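Local coordinates for protein Succinylglutamatedesuccinylase/aspartoacylase (Rhodobacter sphaeroides 2.4.1, PDB 3CDX) that probably acts as a metal-dependent hydrolase of the succinylglutamate desuccinylase/aspartoacylase family, cleaving carbon-nitrogen bonds in linear amides, at residues 9-20 and 24-36. Numbering follows the deposited sequence.
Sequences SRIACDIDFDRD and AGYARAPLSRNNS
Ala12 and Arg28 form a single antiparallel bridge, a hydrogen-bonded pair, that ties the N-terminal segment 9-20 to strand 21-30. Arg28 N donates to Ala12 O at 2.7 Å, in the carbonyl plane, whereas Ala12 N reaches Arg28 O at 3.0 Å from above the plane of that carbonyl. The side chain of Arg28 then turns back over the segment it pairs with: a bend at chi3 (-64°) sets NH2 3.7 Å from Ala12 CB and brings NH1 and NH2 to Asp14. The carboxylate meets the guanidinium at its edge, with Asp14 CG in the guanidinium plane and the two planes 39° apart. Both nitrogens reach OD2 in this salt bridge, Arg28 NH2 lying 3.0 Å from Asp14 OD2, though the individual hydrogen bonds are weak. With an alanine at this position, Asp14 is likely to lose its countercharge here, and Ala12 CB its contact with NH2.

On the other face, a chi1 of -52° turns Ile11 CG2 to Ala27 CB (3.8 Å) and leaves the CG1-CD1 arm for Ala29 CB, while Cys13 CB also meets Ala27 CB. Phe133 of helix 126-138 touches Ile11, and Ile45 of strand 40-50, which pairs with strand 21-30, touches Cys13. Pro30 sits over one face of the Arg10 guanidinium, offset toward its rim, with Pro30 CB 3.6 Å from Arg10 NH2.

The pairing stays local for two reasons. Pro30 has no N-H to offer, and Arg10 O meets Pro30 CG at 3.5 Å instead; toward Asp14, a water accepts from Asp14 N and donates to Tyr26 O, standing where a direct backbone bond would continue the ladder.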
# COMPACT_ATOMS: atom_id res chain seq x y z
N SER A 9 23.09 3.37 22.79
CA SER A 9 22.68 3.20 21.32
C SER A 9 23.02 1.88 20.63
O SER A 9 24.15 1.39 20.69
CB SER A 9 23.16 4.37 20.43
OG SER A 9 22.50 4.33 19.16
N ARG A 10 22.05 1.34 19.91
CA ARG A 10 22.26 0.20 19.02
C ARG A 10 22.97 0.64 17.71
O ARG A 10 23.51 -0.21 16.98
CB ARG A 10 20.92 -0.44 18.66
CG ARG A 10 20.04 -0.88 19.87
CD ARG A 10 18.70 -1.46 19.38
NE ARG A 10 18.96 -2.60 18.47
CZ ARG A 10 18.24 -2.92 17.39
NH1 ARG A 10 17.15 -2.21 17.06
NH2 ARG A 10 18.61 -3.95 16.64
N ILE A 11 22.95 1.94 17.42
CA ILE A 11 23.66 2.48 16.26
C ILE A 11 25.16 2.47 16.56
O ILE A 11 25.60 3.08 17.51
CB ILE A 11 23.19 3.91 15.88
CG1 ILE A 11 21.67 3.94 15.75
CG2 ILE A 11 23.92 4.41 14.61
CD1 ILE A 11 21.10 5.09 14.93
N ALA A 12 25.94 1.76 15.75
CA ALA A 12 27.35 1.55 16.04
C ALA A 12 28.18 2.55 15.24
O ALA A 12 27.90 2.79 14.07
CB ALA A 12 27.76 0.11 15.68
N CYS A 13 29.21 3.10 15.87
CA CYS A 13 30.16 3.95 15.16
C CYS A 13 31.53 3.68 15.74
O CYS A 13 31.69 3.63 16.96
CB CYS A 13 29.79 5.43 15.31
SG CYS A 13 30.71 6.56 14.28
N ASP A 14 32.51 3.50 14.86
CA ASP A 14 33.90 3.24 15.28
C ASP A 14 34.79 4.49 15.27
O ASP A 14 35.95 4.42 15.63
CB ASP A 14 34.52 2.14 14.41
CG ASP A 14 33.76 0.82 14.50
OD1 ASP A 14 33.28 0.44 15.61
OD2 ASP A 14 33.62 0.17 13.45
N ILE A 15 34.25 5.63 14.87
CA ILE A 15 35.07 6.84 14.81
C ILE A 15 35.54 7.28 16.21
O ILE A 15 34.77 7.31 17.16
CB ILE A 15 34.32 7.98 14.06
CG1 ILE A 15 34.09 7.53 12.61
CG2 ILE A 15 35.08 9.30 14.20
CD1 ILE A 15 33.50 8.52 11.66
N ASP A 16 36.82 7.59 16.35
CA ASP A 16 37.35 8.11 17.61
C ASP A 16 37.34 9.61 17.48
O ASP A 16 38.24 10.20 16.88
CB ASP A 16 38.79 7.59 17.85
CG ASP A 16 39.42 8.11 19.15
OD1 ASP A 16 38.85 8.99 19.85
OD2 ASP A 16 40.51 7.62 19.50
N PHE A 17 36.31 10.22 18.06
CA PHE A 17 36.08 11.66 17.95
C PHE A 17 37.12 12.54 18.67
O PHE A 17 37.18 13.75 18.44
CB PHE A 17 34.65 11.99 18.40
CG PHE A 17 33.57 11.47 17.46
CD1 PHE A 17 33.13 12.24 16.37
CD2 PHE A 17 33.00 10.22 17.67
CE1 PHE A 17 32.12 11.76 15.50
CE2 PHE A 17 32.00 9.74 16.83
CZ PHE A 17 31.55 10.51 15.73
N ASP A 18 37.97 11.93 19.51
CA ASP A 18 39.05 12.62 20.21
C ASP A 18 40.39 12.54 19.47
O ASP A 18 41.38 13.14 19.89
CB ASP A 18 39.23 12.04 21.61
CG ASP A 18 38.02 12.26 22.51
OD1 ASP A 18 37.45 13.38 22.46
OD2 ASP A 18 37.65 11.33 23.27
N ARG A 19 40.43 11.80 18.36
CA ARG A 19 41.66 11.59 17.62
C ARG A 19 41.89 12.70 16.60
O ARG A 19 40.99 13.01 15.81
CB ARG A 19 41.62 10.24 16.93
CG ARG A 19 42.90 9.85 16.22
CD ARG A 19 42.89 8.35 15.99
NE ARG A 19 42.54 7.98 14.62
CZ ARG A 19 41.97 6.82 14.27
NH1 ARG A 19 41.71 6.58 12.98
NH2 ARG A 19 41.66 5.90 15.20
N ASP A 20 43.08 13.29 16.60
CA ASP A 20 43.43 14.31 15.62
C ASP A 20 43.54 13.74 14.20
O ASP A 20 43.95 12.61 14.02
CB ASP A 20 44.76 14.99 15.96
CG ASP A 20 44.63 16.08 17.01
OD1 ASP A 20 43.50 16.43 17.44
OD2 ASP A 20 45.69 16.59 17.41
N ALA A 24 36.53 9.73 7.97
CA ALA A 24 35.33 9.74 7.15
C ALA A 24 34.81 8.33 7.14
O ALA A 24 35.49 7.44 6.64
CB ALA A 24 35.66 10.18 5.72
N GLY A 25 33.62 8.11 7.70
CA GLY A 25 33.04 6.78 7.78
C GLY A 25 31.53 6.80 7.92
O GLY A 25 30.87 7.72 7.44
N TYR A 26 30.97 5.79 8.57
CA TYR A 26 29.52 5.64 8.67
C TYR A 26 29.19 5.20 10.05
O TYR A 26 29.91 4.38 10.62
CB TYR A 26 29.03 4.56 7.71
CG TYR A 26 29.42 4.86 6.30
CD1 TYR A 26 28.69 5.77 5.54
CD2 TYR A 26 30.55 4.26 5.71
CE1 TYR A 26 29.04 6.07 4.27
CE2 TYR A 26 30.92 4.59 4.41
CZ TYR A 26 30.13 5.50 3.70
OH TYR A 26 30.42 5.85 2.43
N ALA A 27 28.10 5.71 10.60
CA ALA A 27 27.48 5.00 11.72
C ALA A 27 26.56 3.94 11.14
O ALA A 27 25.83 4.22 10.21
CB ALA A 27 26.73 5.95 12.65
N ARG A 28 26.56 2.75 11.71
CA ARG A 28 25.78 1.64 11.18
C ARG A 28 24.52 1.47 11.99
O ARG A 28 24.56 1.01 13.15
CB ARG A 28 26.62 0.35 11.21
CG ARG A 28 27.91 0.46 10.43
CD ARG A 28 28.81 -0.78 10.54
NE ARG A 28 29.34 -1.09 11.89
CZ ARG A 28 30.38 -0.49 12.48
NH1 ARG A 28 31.01 0.51 11.88
NH2 ARG A 28 30.77 -0.86 13.69
N ALA A 29 23.39 1.88 11.41
CA ALA A 29 22.13 1.82 12.12
C ALA A 29 21.41 0.54 11.75
O ALA A 29 21.14 0.30 10.54
CB ALA A 29 21.26 3.02 11.76
N PRO A 30 21.06 -0.27 12.78
CA PRO A 30 20.35 -1.55 12.50
C PRO A 30 18.99 -1.27 11.88
O PRO A 30 18.29 -0.36 12.33
CB PRO A 30 20.16 -2.20 13.89
CG PRO A 30 20.96 -1.41 14.85
CD PRO A 30 21.22 -0.03 14.23
N LEU A 31 18.64 -2.04 10.84
CA LEU A 31 17.34 -1.87 10.18
C LEU A 31 16.81 -3.23 9.65
O LEU A 31 17.19 -3.69 8.54
CB LEU A 31 17.42 -0.82 9.07
CG LEU A 31 16.15 -0.09 8.58
CD1 LEU A 31 16.54 1.16 7.82
CD2 LEU A 31 15.30 -0.94 7.67
N SER A 32 15.95 -3.85 10.47
CA SER A 32 15.35 -5.15 10.24
C SER A 32 14.33 -5.12 9.08
O SER A 32 13.34 -4.39 9.15
CB SER A 32 14.68 -5.61 11.54
OG SER A 32 14.25 -6.96 11.48
N ARG A 33 14.61 -5.87 8.01
CA ARG A 33 13.71 -6.03 6.86
C ARG A 33 13.25 -7.51 6.78
O ARG A 33 13.90 -8.40 7.32
CB ARG A 33 14.42 -5.60 5.55
CG ARG A 33 14.54 -4.04 5.31
CD ARG A 33 15.48 -3.57 4.12
NE ARG A 33 15.95 -4.59 3.15
CZ ARG A 33 17.24 -4.90 2.96
NH1 ARG A 33 18.19 -4.26 3.64
NH2 ARG A 33 17.63 -5.84 2.09
N ASN A 34 12.15 -7.76 6.08
CA ASN A 34 11.71 -9.13 5.88
C ASN A 34 12.72 -10.08 5.22
O ASN A 34 12.82 -11.23 5.60
CB ASN A 34 10.37 -9.18 5.13
CG ASN A 34 9.21 -8.90 6.04
OD1 ASN A 34 9.22 -9.24 7.24
ND2 ASN A 34 8.19 -8.27 5.49
N ASN A 35 13.48 -9.60 4.23
CA ASN A 35 14.58 -10.42 3.68
C ASN A 35 16.01 -10.00 4.09
O ASN A 35 17.02 -10.44 3.51
CB ASN A 35 14.45 -10.55 2.16
CG ASN A 35 14.69 -9.28 1.46
OD1 ASN A 35 14.79 -8.21 2.07
ND2 ASN A 35 14.85 -9.37 0.14
N SER A 36 16.08 -9.19 5.14
CA SER A 36 17.36 -8.83 5.74
C SER A 36 17.13 -8.49 7.21
O SER A 36 17.04 -7.29 7.60
CB SER A 36 17.99 -7.64 4.99
OG SER A 36 19.28 -7.38 5.54
O HOH W 1 31.96 3.42 11.86